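Local coordinates for protein DNA fragmentation factor 40 KDA subunit (Mus musculus, PDB 1V0D) that cuts DNA as the caspase-activated nuclease of apoptosis, driving DNA fragmentation and chromatin condensation in the dying cell, at residues N96-G101 with H127-N132; P142-G147 with E251-F256. All blocks are in the same frame, centred on the assembly; numbering follows the deposited sequence.

How the contacts relate
Both contacts set a loop against a helix, yet they illustrate how chemistry follows position. Contact 1 is partly buried and its centre lies about 26 Å from the centre of the chain, where the loop joining helices 88-94 and 103-111 meets the end of helix 116-129; it is apolar at its middle and polar at one side. Contact 2, its centre about 16 Å from the centre of the chain, is more deeply buried and depends on one aromatic ring and one arginine chain. They share no element, and contact 1 closes along the chain before contact 2 opens. Their centres stand about 16 Å apart, His127 packs near Glu251 and Ser252, and both border the second subunit.

Contact 1 (N96-G101 with H127-N132); sequences NEPHAG and HHVSQN
Pro98 and Val129 form a small apolar contact between a loop and the end of a helix: the first lies in the connection from helix 88-94 to helix 103-111, the second at the last turn of helix 116-129. The proline ring turns its CB and CG edge to a single methyl group, with Pro98 CG 3.4 Å from Val129 CG1. The methyl is delivered there because CG1 stands anti to the backbone N (chi1 178°), while CG2 takes the position beside that N. The same ring edge also rests on the backbone, Pro98 CG lying 3.3 Å from Val129 O. To one side the contact becomes polar. Asn96 OD1 approaches His128 CE1 at 3.6 Å, in the plane of the imidazole and at its edge, and the amide plane stands 78° from the ring plane. This is a carbonyl oxygen facing a ring C-H, probably a mild electrostatic attraction. Just past the helix, Ser130 is the centre of an inverse gamma turn. Ile103 of helix 103-111 packs on both Pro98 and Val129, bringing that helix into the same apolar cluster; Leu117 and Leu121 of the second subunit pack on Asn96 and His128. With no hydrogen bond joining the two segments, their fit rests on van der Waals contact and shape, with the oxygen-to-ring approach as a minor polar addition.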
loop_
_atom_site.group_PDB
_atom_site.type_symbol
_atom_site.label_atom_id
_atom_site.label_comp_id
_atom_site.label_asym_id
_atom_site.label_seq_id
_atom_site.Cartn_x
_atom_site.Cartn_y
_atom_site.Cartn_z
ATOM N N ASN A 96 25.398 8.323 -3.810
ATOM C CA ASN A 96 24.508 8.258 -4.958
ATOM C C ASN A 96 24.956 7.292 -6.046
ATOM O O ASN A 96 24.201 6.398 -6.428
ATOM C CB ASN A 96 24.299 9.649 -5.553
ATOM C CG ASN A 96 22.834 9.952 -5.800
ATOM O OD1 ASN A 96 22.149 9.220 -6.513
ATOM N ND2 ASN A 96 22.345 11.031 -5.206
ATOM N N GLU A 97 26.174 7.464 -6.548
ATOM C CA GLU A 97 26.672 6.584 -7.598
ATOM C C GLU A 97 27.298 5.300 -7.039
ATOM O O GLU A 97 28.351 5.337 -6.397
ATOM C CB GLU A 97 27.675 7.338 -8.478
ATOM C CG GLU A 97 27.075 8.564 -9.160
ATOM C CD GLU A 97 25.808 8.242 -9.942
ATOM O OE1 GLU A 97 25.888 7.469 -10.924
ATOM O OE2 GLU A 97 24.730 8.760 -9.574
ATOM N N PRO A 98 26.641 4.146 -7.276
ATOM C CA PRO A 98 27.065 2.810 -6.830
ATOM C C PRO A 98 28.344 2.299 -7.495
ATOM O O PRO A 98 29.265 3.067 -7.778
ATOM C CB PRO A 98 25.861 1.928 -7.180
ATOM C CG PRO A 98 24.704 2.885 -7.179
ATOM C CD PRO A 98 25.296 4.079 -7.876
ATOM N N HIS A 99 28.383 0.988 -7.732
ATOM C CA HIS A 99 29.516 0.325 -8.374
ATOM C C HIS A 99 30.809 0.389 -7.565
ATOM O O HIS A 99 31.899 0.240 -8.119
ATOM C CB HIS A 99 29.743 0.914 -9.771
ATOM N N ALA A 100 30.691 0.600 -6.258
ATOM C CA ALA A 100 31.869 0.682 -5.404
ATOM C C ALA A 100 31.845 -0.384 -4.316
ATOM O O ALA A 100 30.987 -1.271 -4.312
ATOM C CB ALA A 100 31.963 2.071 -4.775
ATOM N N GLY A 101 32.808 -0.297 -3.403
ATOM C CA GLY A 101 32.887 -1.242 -2.305
ATOM C C GLY A 101 32.020 -0.733 -1.176
ATOM O O GLY A 101 32.016 -1.282 -0.075
ATOM N N HIS A 127 19.258 0.230 0.039
ATOM C CA HIS A 127 18.172 0.175 -0.929
ATOM C C HIS A 127 18.445 1.183 -2.023
ATOM O O HIS A 127 18.494 0.841 -3.200
ATOM C CB HIS A 127 16.832 0.522 -0.278
ATOM C CG HIS A 127 15.703 0.652 -1.257
ATOM N ND1 HIS A 127 14.768 1.665 -1.188
ATOM C CD2 HIS A 127 15.358 -0.104 -2.326
ATOM C CE1 HIS A 127 13.899 1.527 -2.172
ATOM N NE2 HIS A 127 14.233 0.461 -2.878
ATOM N N HIS A 128 18.625 2.433 -1.613
ATOM C CA HIS A 128 18.878 3.532 -2.531
ATOM C C HIS A 128 19.997 3.246 -3.517
ATOM O O HIS A 128 19.907 3.612 -4.689
ATOM C CB HIS A 128 19.208 4.790 -1.737
ATOM C CG HIS A 128 19.357 6.014 -2.580
ATOM N ND1 HIS A 128 20.383 6.175 -3.485
ATOM C CD2 HIS A 128 18.611 7.143 -2.652
ATOM C CE1 HIS A 128 20.265 7.350 -4.078
ATOM N NE2 HIS A 128 19.197 7.957 -3.590
ATOM N N VAL A 129 21.044 2.581 -3.046
ATOM C CA VAL A 129 22.186 2.270 -3.894
ATOM C C VAL A 129 22.050 0.979 -4.699
ATOM O O VAL A 129 22.399 0.958 -5.872
ATOM C CB VAL A 129 23.479 2.220 -3.067
ATOM C CG1 VAL A 129 24.648 1.858 -3.953
ATOM C CG2 VAL A 129 23.720 3.572 -2.418
ATOM N N SER A 130 21.558 -0.092 -4.077
ATOM C CA SER A 130 21.378 -1.370 -4.776
ATOM C C SER A 130 20.311 -1.190 -5.839
ATOM O O SER A 130 19.240 -1.789 -5.762
ATOM C CB SER A 130 20.914 -2.469 -3.810
ATOM O OG SER A 130 21.926 -2.844 -2.891
ATOM N N GLN A 131 20.602 -0.368 -6.835
ATOM C CA GLN A 131 19.640 -0.098 -7.889
ATOM C C GLN A 131 20.223 -0.244 -9.294
ATOM O O GLN A 131 21.423 -0.067 -9.504
ATOM C CB GLN A 131 19.070 1.313 -7.682
ATOM C CG GLN A 131 18.828 2.113 -8.952
ATOM C CD GLN A 131 20.112 2.635 -9.578
ATOM O OE1 GLN A 131 20.892 3.334 -8.927
ATOM N NE2 GLN A 131 20.333 2.301 -10.851
ATOM N N ASN A 132 19.367 -0.572 -10.254
ATOM C CA ASN A 132 19.806 -0.710 -11.633
ATOM C C ASN A 132 18.732 -0.221 -12.609
ATOM O O ASN A 132 18.153 -0.994 -13.386
ATOM C CB ASN A 132 20.175 -2.156 -11.931
ATOM C CG ASN A 132 20.776 -2.322 -13.309
ATOM O OD1 ASN A 132 21.045 -1.338 -14.007
ATOM N ND2 ASN A 132 20.993 -3.568 -13.710
#

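Contact 2 (P142-G147 with E251-F256); sequences PSWFEG and ESRILF
Arg253 lays its aliphatic chain over one face of the Trp144 indole. Its CD sits 3.5 Å from the centroid of the six-membered ring and only 11° off the ring normal, a CH-pi contact, and Arg253 CG comes to 3.4 Å from Trp144 CZ2. Both first torsions help: each CG is anti to its own backbone N, which carries the indole and the arginine chain toward one another. A bend at chi3 (80°) then lifts the guanidinium off the ring, its plane 84° from that of the indole, so any cation-pi attraction is long and weak. The guanidinium end lies beside the backbone of 144-146, with Glu146 O near its plane and 3.6 Å from Arg253 NH2, but no hydrogen bond joins the two segments. That backbone is folded into a type I turn from Ser143 to Glu146, reinforced by Ser143 OG donating to Glu146 OE2. The indole is fixed in turn by NE1, bonded to Pro246 O, and by Phe145, whose ring face lies under Trp144 CE3. With an alanine at Trp144, the methylenes of Arg253 would probably lose their flat support and Pro246 O its indole donor. Around this pair, Leu159 and Tyr158 of helix 155-175 touch Trp144 and Arg253 respectively, Lys155 makes a cation-pi contact with the indole, and Ser252 and Leu255 of helix 250-255 touch Ile244 of strand 243-244.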
loop_
_atom_site.group_PDB
_atom_site.type_symbol
_atom_site.label_atom_id
_atom_site.label_comp_id
_atom_site.label_asym_id
_atom_site.label_seq_id
_atom_site.Cartn_x
_atom_site.Cartn_y
_atom_site.Cartn_z
ATOM N N PRO A 142 17.480 -9.698 -13.864
ATOM C CA PRO A 142 16.433 -10.637 -13.452
ATOM C C PRO A 142 15.914 -10.424 -12.028
ATOM O O PRO A 142 14.768 -10.759 -11.720
ATOM C CB PRO A 142 17.107 -11.991 -13.636
ATOM C CG PRO A 142 18.533 -11.685 -13.273
ATOM C CD PRO A 142 18.772 -10.395 -14.015
ATOM N N SER A 143 16.758 -9.863 -11.167
ATOM C CA SER A 143 16.376 -9.617 -9.785
ATOM C C SER A 143 15.044 -8.857 -9.722
ATOM O O SER A 143 14.119 -9.237 -8.994
ATOM C CB SER A 143 17.474 -8.822 -9.088
ATOM O OG SER A 143 17.378 -8.969 -7.682
ATOM N N TRP A 144 14.966 -7.779 -10.498
ATOM C CA TRP A 144 13.770 -6.953 -10.595
ATOM C C TRP A 144 12.534 -7.834 -10.800
ATOM O O TRP A 144 11.556 -7.713 -10.066
ATOM C CB TRP A 144 13.899 -6.007 -11.796
ATOM C CG TRP A 144 12.925 -4.845 -11.839
ATOM C CD1 TRP A 144 13.089 -3.610 -11.260
ATOM C CD2 TRP A 144 11.669 -4.794 -12.538
ATOM N NE1 TRP A 144 12.019 -2.797 -11.565
ATOM C CE2 TRP A 144 11.133 -3.496 -12.345
ATOM C CE3 TRP A 144 10.942 -5.719 -13.309
ATOM C CZ2 TRP A 144 9.909 -3.099 -12.895
ATOM C CZ3 TRP A 144 9.717 -5.322 -13.858
ATOM C CH2 TRP A 144 9.217 -4.024 -13.646
ATOM N N PHE A 145 12.595 -8.729 -11.786
ATOM C CA PHE A 145 11.464 -9.598 -12.125
ATOM C C PHE A 145 11.051 -10.720 -11.178
ATOM O O PHE A 145 10.141 -11.488 -11.504
ATOM C CB PHE A 145 11.679 -10.214 -13.508
ATOM C CG PHE A 145 11.814 -9.204 -14.609
ATOM C CD1 PHE A 145 12.964 -8.425 -14.721
ATOM C CD2 PHE A 145 10.792 -9.032 -15.538
ATOM C CE1 PHE A 145 13.094 -7.493 -15.744
ATOM C CE2 PHE A 145 10.910 -8.103 -16.566
ATOM C CZ PHE A 145 12.062 -7.332 -16.670
ATOM N N GLU A 146 11.691 -10.833 -10.020
ATOM C CA GLU A 146 11.331 -11.898 -9.082
ATOM C C GLU A 146 9.861 -11.926 -8.684
ATOM O O GLU A 146 9.372 -11.024 -8.002
ATOM C CB GLU A 146 12.162 -11.800 -7.807
ATOM C CG GLU A 146 13.590 -12.271 -7.950
ATOM C CD GLU A 146 14.374 -12.085 -6.664
ATOM O OE1 GLU A 146 13.914 -12.604 -5.614
ATOM O OE2 GLU A 146 15.442 -11.420 -6.707
ATOM N N GLY A 147 9.156 -12.966 -9.104
ATOM C CA GLY A 147 7.762 -13.080 -8.733
ATOM C C GLY A 147 6.795 -12.785 -9.850
ATOM O O GLY A 147 5.593 -13.049 -9.736
ATOM N N GLU A 251 12.029 -4.001 -5.039
ATOM C CA GLU A 251 11.236 -3.400 -3.980
ATOM C C GLU A 251 10.592 -2.113 -4.484
ATOM O O GLU A 251 9.485 -1.749 -4.075
ATOM C CB GLU A 251 12.125 -3.103 -2.780
ATOM C CG GLU A 251 11.392 -2.516 -1.596
ATOM C CD GLU A 251 12.235 -2.547 -0.334
ATOM O OE1 GLU A 251 12.666 -3.661 0.060
ATOM O OE2 GLU A 251 12.463 -1.466 0.258
ATOM N N SER A 252 11.298 -1.430 -5.378
ATOM C CA SER A 252 10.817 -0.191 -5.964
ATOM C C SER A 252 9.595 -0.481 -6.838
ATOM O O SER A 252 8.612 0.252 -6.826
ATOM C CB SER A 252 11.934 0.426 -6.788
ATOM O OG SER A 252 11.523 1.637 -7.380
ATOM N N ARG A 253 9.660 -1.570 -7.587
ATOM C CA ARG A 253 8.559 -1.978 -8.448
ATOM C C ARG A 253 7.284 -2.263 -7.640
ATOM O O ARG A 253 6.165 -1.991 -8.083
ATOM C CB ARG A 253 8.969 -3.240 -9.201
ATOM C CG ARG A 253 7.960 -3.762 -10.204
ATOM C CD ARG A 253 8.224 -5.231 -10.469
ATOM N NE ARG A 253 7.668 -6.038 -9.390
ATOM C CZ ARG A 253 8.084 -7.258 -9.082
ATOM N NH1 ARG A 253 9.071 -7.808 -9.772
ATOM N NH2 ARG A 253 7.505 -7.934 -8.095
ATOM N N ILE A 254 7.469 -2.824 -6.452
ATOM C CA ILE A 254 6.367 -3.183 -5.561
ATOM C C ILE A 254 5.779 -1.977 -4.828
ATOM O O ILE A 254 4.562 -1.897 -4.630
ATOM C CB ILE A 254 6.844 -4.233 -4.522
ATOM C CG1 ILE A 254 7.179 -5.535 -5.243
ATOM C CG2 ILE A 254 5.784 -4.455 -3.445
ATOM C CD1 ILE A 254 7.876 -6.539 -4.372
ATOM N N LEU A 255 6.640 -1.053 -4.407
ATOM C CA LEU A 255 6.167 0.137 -3.713
ATOM C C LEU A 255 5.269 0.947 -4.647
ATOM O O LEU A 255 4.295 1.564 -4.218
ATOM C CB LEU A 255 7.351 0.980 -3.239
ATOM C CG LEU A 255 8.094 0.402 -2.030
ATOM C CD1 LEU A 255 9.391 1.141 -1.830
ATOM C CD2 LEU A 255 7.226 0.507 -0.786
ATOM N N PHE A 256 5.588 0.923 -5.935
ATOM C CA PHE A 256 4.798 1.644 -6.907
ATOM C C PHE A 256 3.344 1.151 -6.846
ATOM O O PHE A 256 2.429 1.787 -7.369
ATOM C CB PHE A 256 5.401 1.434 -8.298
ATOM C CG PHE A 256 4.945 2.441 -9.312
ATOM C CD1 PHE A 256 5.134 3.795 -9.093
ATOM C CD2 PHE A 256 4.313 2.034 -10.480
ATOM C CE1 PHE A 256 4.699 4.720 -10.020
ATOM C CE2 PHE A 256 3.874 2.962 -11.414
ATOM C CZ PHE A 256 4.066 4.301 -11.183
#